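Local coordinates for protein predicted zincin-like metalloprotease (Acidothermus cellulolyticus 11B, PDB 3E11) that is of unknown function but probably acts as a zinc-dependent metallopeptidase of the zincin-like fold, and has been seen to bind calcium, at residues P43-I52 and P66-I76; V14-F25 and I87-V95. All blocks are in the same frame, centred on the assembly; numbering follows the deposited sequence. Where two conformers were deposited one is given.

Contact 1 of 2, residues P43-I52 and P66-I76; sequences PELLGLYVGI and PDRIIIYRNTI
With CG of Tyr49 anti to its own backbone nitrogen (chi1 -169°) and CG of Asp67 anti to its carbonyl carbon (chi1 -80°), phenol and carboxylate are brought together at one end of an antiparallel strand pair, 47-50 with 67-72, in the small mixed sheet of this zincin-like fold. The hydroxyl of Tyr49 gives a very short bond from OH to Asp67 OD2 (2.5 Å), the ring and carboxylate planes standing almost perpendicular, 89° apart. The other carboxylate oxygen, OD1, accepts from Ile52 N at 3.0 Å, met from above the carboxylate plane, and is also bridged to Arg57. Tyr49 further lays CD2 against Ile69 CG1 at 3.6 Å and stacks its ring with His101, at the end of the helix 83-101 that bears a presumed HExxH motif. Replacing Tyr49 by alanine removes ring and hydroxyl, and would probably leave Asp67 OD2 without this donor, Ile69 less covered and His101 without its stacking partner.

Between the two ends, hydrogen-bonded pairs Leu48-Ile70 and Val50-Arg68 hold the register, and Val50 CG2 packs on Ile70 CG1 (3.9 Å). Near Leu48, Tyr72 turns its ring edge to Gly47 N and Leu48 CB, while its backbone N bonds to Leu46 O. At the helical end, Thr75 OG1 donates to Leu45 O over 2.7 Å, in the carbonyl plane and on a lone pair.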
loop_
_atom_site.group_PDB
_atom_site.type_symbol
_atom_site.label_atom_id
_atom_site.label_comp_id
_atom_site.label_asym_id
_atom_site.label_seq_id
_atom_site.Cartn_x
_atom_site.Cartn_y
_atom_site.Cartn_z
ATOM N N PRO A 43 9.252 -10.809 -8.575
ATOM C CA PRO A 43 7.885 -11.307 -8.855
ATOM C C PRO A 43 7.026 -11.667 -7.626
ATOM O O PRO A 43 5.788 -11.756 -7.729
ATOM C CB PRO A 43 8.136 -12.566 -9.699
ATOM C CG PRO A 43 9.497 -12.979 -9.397
ATOM C CD PRO A 43 10.270 -11.707 -9.145
ATOM N N GLU A 44 7.667 -11.891 -6.485
ATOM C CA GLU A 44 6.941 -12.258 -5.270
ATOM C C GLU A 44 6.235 -11.071 -4.558
ATOM O O GLU A 44 5.422 -11.294 -3.663
ATOM C CB GLU A 44 7.914 -12.908 -4.279
ATOM N N LEU A 45 6.554 -9.830 -4.912
ATOM C CA LEU A 45 6.073 -8.688 -4.111
ATOM C C LEU A 45 4.661 -8.266 -4.471
ATOM O O LEU A 45 4.326 -8.179 -5.659
ATOM C CB LEU A 45 6.960 -7.464 -4.307
ATOM C CG LEU A 45 8.435 -7.561 -3.927
ATOM C CD1 LEU A 45 9.076 -6.189 -4.120
ATOM C CD2 LEU A 45 8.588 -8.055 -2.500
ATOM N N LEU A 46 3.865 -7.919 -3.448
ATOM C CA LEU A 46 2.577 -7.231 -3.638
ATOM C C LEU A 46 2.709 -5.724 -3.404
ATOM O O LEU A 46 1.903 -4.941 -3.878
ATOM C CB LEU A 46 1.518 -7.775 -2.691
ATOM C CG LEU A 46 1.344 -9.303 -2.675
ATOM C CD1 LEU A 46 0.189 -9.692 -1.763
ATOM C CD2 LEU A 46 1.138 -9.811 -4.081
ATOM N N GLY A 47 3.722 -5.350 -2.632
ATOM C CA GLY A 47 3.965 -3.970 -2.317
ATOM C C GLY A 47 5.389 -3.736 -1.882
ATOM O O GLY A 47 6.139 -4.704 -1.651
ATOM N N LEU A 48 5.760 -2.454 -1.778
ATOM C CA LEU A 48 7.138 -2.082 -1.398
ATOM C C LEU A 48 7.132 -0.706 -0.743
ATOM O O LEU A 48 6.517 0.208 -1.267
ATOM C CB LEU A 48 8.037 -2.057 -2.644
ATOM C CG LEU A 48 9.465 -1.541 -2.480
ATOM C CD1 LEU A 48 10.253 -2.457 -1.562
ATOM C CD2 LEU A 48 10.154 -1.379 -3.823
ATOM N N TYR A 49 7.779 -0.570 0.413
ATOM C CA TYR A 49 7.865 0.713 1.081
ATOM C C TYR A 49 9.111 1.398 0.557
ATOM O O TYR A 49 10.215 0.819 0.561
ATOM C CB TYR A 49 7.937 0.578 2.611
ATOM C CG TYR A 49 7.758 1.898 3.315
ATOM C CD1 TYR A 49 8.822 2.811 3.450
ATOM C CD2 TYR A 49 6.537 2.248 3.858
ATOM C CE1 TYR A 49 8.642 4.017 4.102
ATOM C CE2 TYR A 49 6.342 3.457 4.465
ATOM C CZ TYR A 49 7.382 4.334 4.597
ATOM O OH TYR A 49 7.145 5.509 5.236
ATOM N N VAL A 50 8.932 2.644 0.126
ATOM C CA VAL A 50 10.020 3.473 -0.362
ATOM C C VAL A 50 10.131 4.724 0.515
ATOM O O VAL A 50 9.264 5.619 0.484
ATOM C CB VAL A 50 9.790 3.891 -1.803
ATOM C CG1 VAL A 50 10.952 4.755 -2.299
ATOM C CG2 VAL A 50 9.555 2.670 -2.683
ATOM N N GLY A 51 11.193 4.760 1.313
ATOM C CA GLY A 51 11.531 5.896 2.167
ATOM C C GLY A 51 12.318 6.932 1.415
ATOM O O GLY A 51 13.344 6.624 0.817
ATOM N N ILE A 52 11.882 8.178 1.495
ATOM C CA ILE A 52 12.511 9.290 0.776
ATOM C C ILE A 52 13.710 9.813 1.575
ATOM O O ILE A 52 13.571 10.062 2.779
ATOM C CB ILE A 52 11.511 10.463 0.577
ATOM C CG1 ILE A 52 10.284 10.012 -0.235
ATOM C CG2 ILE A 52 12.180 11.634 -0.126
ATOM C CD1 ILE A 52 10.587 9.530 -1.604
ATOM N N PRO A 66 5.957 12.941 0.410
ATOM C CA PRO A 66 5.617 11.745 1.183
ATOM C C PRO A 66 6.540 10.583 0.863
ATOM O O PRO A 66 7.037 10.479 -0.256
ATOM C CB PRO A 66 4.195 11.408 0.687
ATOM C CG PRO A 66 4.250 11.818 -0.756
ATOM C CD PRO A 66 5.144 13.033 -0.815
ATOM N N ASP A 67 6.766 9.719 1.842
ATOM C CA ASP A 67 7.203 8.349 1.577
ATOM C C ASP A 67 6.191 7.672 0.657
ATOM O O ASP A 67 5.045 8.109 0.557
ATOM C CB ASP A 67 7.344 7.541 2.881
ATOM C CG ASP A 67 8.648 7.815 3.635
ATOM O OD1 ASP A 67 9.484 8.651 3.172
ATOM O OD2 ASP A 67 8.837 7.209 4.711
ATOM N N ARG A 68 6.605 6.592 0.007
ATOM C CA ARG A 68 5.711 5.916 -0.942
ATOM C C ARG A 68 5.517 4.464 -0.501
ATOM O O ARG A 68 6.440 3.848 0.008
ATOM C CB ARG A 68 6.270 5.991 -2.365
ATOM C CG ARG A 68 6.150 7.361 -2.986
ATOM C CD ARG A 68 6.905 7.502 -4.334
ATOM N NE ARG A 68 6.601 8.807 -4.912
ATOM C CZ ARG A 68 6.369 9.084 -6.207
ATOM N NH1 ARG A 68 6.354 8.149 -7.155
ATOM N NH2 ARG A 68 6.118 10.345 -6.552
ATOM N N ILE A 69 4.304 3.958 -0.645
ATOM C CA ILE A 69 4.073 2.535 -0.648
ATOM C C ILE A 69 3.631 2.197 -2.076
ATOM O O ILE A 69 2.611 2.707 -2.564
ATOM C CB ILE A 69 3.025 2.113 0.377
ATOM C CG1 ILE A 69 3.571 2.313 1.811
ATOM C CG2 ILE A 69 2.654 0.668 0.199
ATOM C CD1 ILE A 69 2.524 2.052 2.900
ATOM N N ILE A 70 4.441 1.388 -2.749
ATOM C CA ILE A 70 4.100 0.935 -4.100
ATOM C C ILE A 70 3.226 -0.297 -3.979
ATOM O O ILE A 70 3.511 -1.155 -3.152
ATOM C CB ILE A 70 5.348 0.622 -4.921
ATOM C CG1 ILE A 70 6.377 1.772 -4.837
ATOM C CG2 ILE A 70 4.963 0.348 -6.382
ATOM C CD1 ILE A 70 5.854 3.116 -5.256
ATOM N N ILE A 71 2.160 -0.368 -4.783
ATOM C CA ILE A 71 1.236 -1.516 -4.815
ATOM C C ILE A 71 1.305 -2.060 -6.234
ATOM O O ILE A 71 1.243 -1.291 -7.182
ATOM C CB ILE A 71 -0.219 -1.102 -4.452
ATOM C CG1 ILE A 71 -0.307 -0.698 -2.983
ATOM C CG2 ILE A 71 -1.209 -2.200 -4.723
ATOM C CD1 ILE A 71 -0.007 -1.785 -1.975
ATOM N N TYR A 72 1.507 -3.371 -6.370
ATOM C CA TYR A 72 1.718 -4.023 -7.680
ATOM C C TYR A 72 0.418 -4.639 -8.170
ATOM O O TYR A 72 -0.069 -5.619 -7.623
ATOM C CB TYR A 72 2.845 -5.058 -7.593
ATOM C CG TYR A 72 4.154 -4.369 -7.258
ATOM C CD1 TYR A 72 4.742 -3.499 -8.178
ATOM C CD2 TYR A 72 4.733 -4.491 -6.018
ATOM C CE1 TYR A 72 5.926 -2.830 -7.889
ATOM C CE2 TYR A 72 5.916 -3.816 -5.695
ATOM C CZ TYR A 72 6.504 -2.982 -6.634
ATOM O OH TYR A 72 7.660 -2.308 -6.345
ATOM N N ARG A 73 -0.148 -4.045 -9.204
ATOM C CA ARG A 73 -1.473 -4.429 -9.664
ATOM C C ARG A 73 -1.502 -5.889 -10.139
ATOM O O ARG A 73 -2.417 -6.642 -9.812
ATOM C CB ARG A 73 -1.892 -3.465 -10.786
ATOM C CG ARG A 73 -3.268 -3.688 -11.361
ATOM C CD ARG A 73 -3.725 -2.499 -12.214
ATOM N NE ARG A 73 -2.813 -2.311 -13.323
ATOM C CZ ARG A 73 -2.067 -1.222 -13.543
ATOM N NH1 ARG A 73 -2.134 -0.146 -12.757
ATOM N NH2 ARG A 73 -1.249 -1.203 -14.593
ATOM N N ASN A 74 -0.497 -6.297 -10.914
ATOM C CA ASN A 74 -0.536 -7.659 -11.480
ATOM C C ASN A 74 -0.522 -8.738 -10.387
ATOM O O ASN A 74 -1.306 -9.709 -10.437
ATOM C CB ASN A 74 0.607 -7.873 -12.461
ATOM C CG ASN A 74 0.440 -7.087 -13.714
ATOM O OD1 ASN A 74 -0.588 -6.434 -13.920
ATOM N ND2 ASN A 74 1.435 -7.134 -14.575
ATOM N N THR A 75 0.363 -8.575 -9.403
ATOM C CA THR A 75 0.614 -9.637 -8.428
ATOM C C THR A 75 -0.553 -9.696 -7.448
ATOM O O THR A 75 -0.944 -10.775 -7.032
ATOM C CB THR A 75 1.979 -9.486 -7.703
ATOM O OG1 THR A 75 2.119 -8.150 -7.247
ATOM C CG2 THR A 75 3.119 -9.801 -8.631
ATOM N N ILE A 76 -1.136 -8.542 -7.126
ATOM C CA ILE A 76 -2.351 -8.445 -6.300
ATOM C C ILE A 76 -3.529 -9.114 -6.992
ATOM O O ILE A 76 -4.262 -9.909 -6.389
ATOM C CB ILE A 76 -2.730 -6.952 -6.007
ATOM C CG1 ILE A 76 -1.750 -6.309 -5.004
ATOM C CG2 ILE A 76 -4.175 -6.829 -5.494
ATOM C CD1 ILE A 76 -2.085 -6.532 -3.511
#

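Contact 2 of 2, residues V14-F25 and I87-V95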
loop_
_atom_site.group_PDB
_atom_site.type_symbol
_atom_site.label_atom_id
_atom_site.label_comp_id
_atom_site.label_asym_id
_atom_site.label_seq_id
_atom_site.Cartn_x
_atom_site.Cartn_y
_atom_site.Cartn_z
ATOM N N VAL A 14 -7.831 1.100 -4.776
ATOM C CA VAL A 14 -6.833 1.587 -3.828
ATOM C C VAL A 14 -7.400 2.646 -2.861
ATOM O O VAL A 14 -7.124 2.597 -1.633
ATOM C CB VAL A 14 -5.572 2.099 -4.541
ATOM C CG1 VAL A 14 -4.603 2.670 -3.544
ATOM C CG2 VAL A 14 -4.940 0.957 -5.346
ATOM N N ALA A 15 -8.179 3.588 -3.393
ATOM C CA ALA A 15 -8.786 4.619 -2.574
ATOM C C ALA A 15 -9.702 3.969 -1.534
ATOM O O ALA A 15 -9.648 4.344 -0.368
ATOM C CB ALA A 15 -9.531 5.636 -3.395
ATOM N N GLU A 16 -10.495 2.984 -1.954
ATOM C CA GLU A 16 -11.404 2.277 -1.036
ATOM C C GLU A 16 -10.616 1.508 0.020
ATOM O O GLU A 16 -11.026 1.446 1.174
ATOM C CB GLU A 16 -12.324 1.317 -1.784
ATOM C CG GLU A 16 -13.310 0.559 -0.872
ATOM C CD GLU A 16 -14.352 1.454 -0.239
ATOM O OE1 GLU A 16 -14.572 2.565 -0.764
ATOM O OE2 GLU A 16 -14.964 1.053 0.778
ATOM N N ALA A 17 -9.481 0.924 -0.379
ATOM C CA ALA A 17 -8.589 0.228 0.549
ATOM C C ALA A 17 -8.084 1.219 1.618
ATOM O O ALA A 17 -8.162 0.936 2.805
ATOM C CB ALA A 17 -7.422 -0.401 -0.189
ATOM N N LEU A 18 -7.630 2.400 1.194
ATOM C CA LEU A 18 -7.060 3.374 2.130
ATOM C C LEU A 18 -8.147 3.910 3.060
ATOM O O LEU A 18 -7.916 4.077 4.248
ATOM C CB LEU A 18 -6.369 4.543 1.388
ATOM C CG LEU A 18 -4.978 4.333 0.758
ATOM C CD1 LEU A 18 -4.383 5.691 0.381
ATOM C CD2 LEU A 18 -4.023 3.621 1.692
ATOM N N ASP A 19 -9.335 4.160 2.508
ATOM C CA ASP A 19 -10.446 4.681 3.295
ATOM C C ASP A 19 -10.808 3.704 4.437
ATOM O O ASP A 19 -11.307 4.117 5.458
ATOM C CB ASP A 19 -11.680 4.920 2.412
ATOM C CG ASP A 19 -11.498 6.092 1.408
ATOM O OD1 ASP A 19 -10.509 6.853 1.504
ATOM O OD2 ASP A 19 -12.329 6.199 0.485
ATOM N N GLY A 20 -10.558 2.412 4.237
ATOM C CA GLY A 20 -10.891 1.389 5.220
ATOM C C GLY A 20 -9.739 0.995 6.137
ATOM O O GLY A 20 -9.864 0.058 6.912
ATOM N N ILE A 21 -8.593 1.664 6.018
ATOM C CA ILE A 21 -7.511 1.407 6.952
ATOM C C ILE A 21 -7.972 1.726 8.369
ATOM O O ILE A 21 -8.509 2.801 8.623
ATOM C CB ILE A 21 -6.265 2.200 6.598
ATOM C CG1 ILE A 21 -5.610 1.545 5.357
ATOM C CG2 ILE A 21 -5.288 2.261 7.781
ATOM C CD1 ILE A 21 -4.473 2.329 4.810
ATOM N N PRO A 22 -7.786 0.791 9.299
ATOM C CA PRO A 22 -8.199 1.072 10.666
ATOM C C PRO A 22 -7.516 2.281 11.284
ATOM O O PRO A 22 -6.338 2.565 10.966
ATOM C CB PRO A 22 -7.828 -0.222 11.402
ATOM C CG PRO A 22 -7.928 -1.258 10.378
ATOM C CD PRO A 22 -7.351 -0.616 9.149
ATOM N N GLU A 23 -8.268 2.996 12.122
ATOM C CA GLU A 23 -7.821 4.246 12.721
ATOM C C GLU A 23 -6.529 4.071 13.509
ATOM O O GLU A 23 -5.796 5.029 13.647
ATOM C CB GLU A 23 -8.889 4.873 13.640
ATOM C CG GLU A 23 -10.032 5.593 12.896
ATOM N N GLU A 24 -6.241 2.874 14.031
ATOM C CA GLU A 24 -4.995 2.697 14.785
ATOM C C GLU A 24 -3.729 2.869 13.908
ATOM O O GLU A 24 -2.665 3.142 14.442
ATOM C CB GLU A 24 -4.938 1.362 15.564
ATOM C CG GLU A 24 -5.257 0.098 14.773
ATOM C CD GLU A 24 -6.738 -0.295 14.822
ATOM O OE1 GLU A 24 -7.622 0.613 14.829
ATOM O OE2 GLU A 24 -7.025 -1.533 14.836
ATOM N N PHE A 25 -3.872 2.747 12.584
ATOM C CA PHE A 25 -2.765 2.930 11.638
ATOM C C PHE A 25 -2.746 4.315 10.952
ATOM O O PHE A 25 -1.885 4.582 10.135
ATOM C CB PHE A 25 -2.879 1.854 10.544
ATOM C CG PHE A 25 -2.769 0.469 11.074
ATOM C CD1 PHE A 25 -1.549 -0.012 11.510
ATOM C CD2 PHE A 25 -3.874 -0.338 11.173
ATOM C CE1 PHE A 25 -1.443 -1.265 12.032
ATOM C CE2 PHE A 25 -3.759 -1.617 11.682
ATOM C CZ PHE A 25 -2.541 -2.069 12.111
ATOM N N ILE A 87 -9.606 -5.067 -3.007
ATOM C CA ILE A 87 -9.621 -4.025 -1.969
ATOM C C ILE A 87 -8.965 -4.538 -0.689
ATOM O O ILE A 87 -8.064 -3.873 -0.107
ATOM C CB ILE A 87 -11.069 -3.521 -1.668
ATOM C CG1 ILE A 87 -11.618 -2.705 -2.862
ATOM C CG2 ILE A 87 -11.064 -2.647 -0.437
ATOM C CD1 ILE A 87 -13.128 -2.536 -2.889
ATOM N N ASP A 88 -9.408 -5.719 -0.258
ATOM C CA ASP A 88 -8.903 -6.348 0.969
ATOM C C ASP A 88 -7.408 -6.618 0.904
ATOM O O ASP A 88 -6.669 -6.350 1.854
ATOM C CB ASP A 88 -9.632 -7.650 1.245
ATOM C CG ASP A 88 -11.020 -7.421 1.734
ATOM O OD1 ASP A 88 -11.329 -6.284 2.082
ATOM O OD2 ASP A 88 -11.827 -8.363 1.749
ATOM N N GLU A 89 -6.983 -7.147 -0.229
ATOM C CA GLU A 89 -5.606 -7.475 -0.440
ATOM C C GLU A 89 -4.736 -6.231 -0.486
ATOM O O GLU A 89 -3.636 -6.216 0.063
ATOM C CB GLU A 89 -5.453 -8.299 -1.712
ATOM C CG GLU A 89 -4.191 -9.125 -1.751
ATOM C CD GLU A 89 -4.098 -10.100 -0.582
ATOM O OE1 GLU A 89 -5.109 -10.699 -0.204
ATOM O OE2 GLU A 89 -3.016 -10.240 -0.027
ATOM N N VAL A 90 -5.199 -5.216 -1.184
ATOM C CA VAL A 90 -4.490 -3.923 -1.178
ATOM C C VAL A 90 -4.391 -3.339 0.248
ATOM O O VAL A 90 -3.303 -2.909 0.684
ATOM C CB VAL A 90 -5.120 -2.897 -2.122
ATOM C CG1 VAL A 90 -4.424 -1.487 -1.972
ATOM C CG2 VAL A 90 -4.996 -3.343 -3.579
ATOM N N ARG A 91 -5.506 -3.334 0.976
ATOM C CA ARG A 91 -5.523 -2.817 2.337
ATOM C C ARG A 91 -4.526 -3.581 3.200
ATOM O O ARG A 91 -3.742 -2.982 3.932
ATOM C CB ARG A 91 -6.931 -2.900 2.946
ATOM C CG ARG A 91 -7.070 -2.114 4.237
ATOM C CD ARG A 91 -8.494 -2.183 4.725
ATOM N NE ARG A 91 -9.422 -1.404 3.883
ATOM C CZ ARG A 91 -10.594 -1.851 3.418
ATOM N NH1 ARG A 91 -11.010 -3.099 3.669
ATOM N NH2 ARG A 91 -11.367 -1.047 2.689
ATOM N N LYS A 92 -4.555 -4.909 3.097
ATOM C CA LYS A 92 -3.712 -5.742 3.929
ATOM C C LYS A 92 -2.246 -5.430 3.624
ATOM O O LYS A 92 -1.437 -5.346 4.527
ATOM C CB LYS A 92 -4.025 -7.215 3.729
ATOM C CG LYS A 92 -3.008 -8.145 4.297
ATOM C CD LYS A 92 -3.386 -9.609 4.056
ATOM C CE LYS A 92 -2.213 -10.506 4.422
ATOM N NZ LYS A 92 -2.544 -11.960 4.374
ATOM N N THR A 93 -1.946 -5.210 2.355
ATOM C CA THR A 93 -0.590 -4.921 1.908
ATOM C C THR A 93 -0.055 -3.584 2.440
ATOM O O THR A 93 1.053 -3.534 2.976
ATOM C CB THR A 93 -0.508 -4.971 0.371
ATOM O OG1 THR A 93 -0.844 -6.292 -0.056
ATOM C CG2 THR A 93 0.893 -4.602 -0.136
ATOM N N VAL A 94 -0.851 -2.534 2.303
ATOM C CA VAL A 94 -0.516 -1.208 2.832
ATOM C C VAL A 94 -0.287 -1.285 4.353
ATOM O O VAL A 94 0.721 -0.759 4.868
ATOM C CB VAL A 94 -1.602 -0.168 2.483
ATOM C CG1 VAL A 94 -1.297 1.156 3.148
ATOM C CG2 VAL A 94 -1.715 0.030 0.964
ATOM N N VAL A 95 -1.221 -1.919 5.074
ATOM C CA VAL A 95 -1.098 -2.018 6.536
ATOM C C VAL A 95 0.160 -2.803 6.958
ATOM O O VAL A 95 0.903 -2.390 7.869
ATOM C CB VAL A 95 -2.355 -2.622 7.184
ATOM C CG1 VAL A 95 -2.112 -2.912 8.661
ATOM C CG2 VAL A 95 -3.501 -1.642 7.058
#
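Helix 14-19 and helix 87-95 cross at -56° with their axes 8.3 Å apart, and the two backbones come nearest where Ala17 CA lies 4.7 Å from Arg91 CA. The small side chain of Ala17 permits this approach: its CB rests on Val90 CG1 at 3.7 Å and lies close to Ile87 O. Beside it the aliphatic part of Glu16 covers Ile87, CG meeting CD1.

Arg91 leaves its helix with CG anti to the backbone N (chi1 -168°), then bends at chi3 (-71°), which turns the guanidinium back over the end of helix 7-19. There NE donates to Ala17 O (2.9 Å) on a lone pair in the carbonyl plane, and NH2 donates to Glu16 O (2.9 Å) from above that carbonyl's plane; both acceptors lie at the guanidinium edge. Gly20 CA sits 3.5 Å from Arg91 NH2, and a CB on it would point into the guanidinium.

Further along, Val94 CG1 rests against Leu18 CD2 and Ile21 CD1 (3.8 Å to the latter). Val95 CG1 stands over the face of the Phe25 ring in a CH-pi contact, 3.6 Å from its centroid.

Two carbonyls in the last turn of a helix, where the dipole is probably negative, are answered by one cation, whose NH1 also pairs with Asp88, and this probably steadies the helix end; Asp19, its last residue, has been seen to bind calcium, absent here.

From the N terminus, helix 7-19 and the turn after it give the first half of contact 2, which waits for its partner until helix 83-101. Strand 32-37 follows, and then contact 1 joins 43-52 to 66-76 across a connection without helix or strand. Contact 1 is therefore nested inside the longer loop that contact 2 closes. Strand 67-72 is central in the sheet, between 32-37 and 47-50, and runs straight into helix 73-78. The two contacts meet on helix 83-101, where Thr93 touches Ile71 and Ile76, and Glu89 reaches Leu46. Contact 1 adds the edge strand 47-50 to the sheet, and contact 2 joins helices 7-19 and 83-101, which both lie against the sheet.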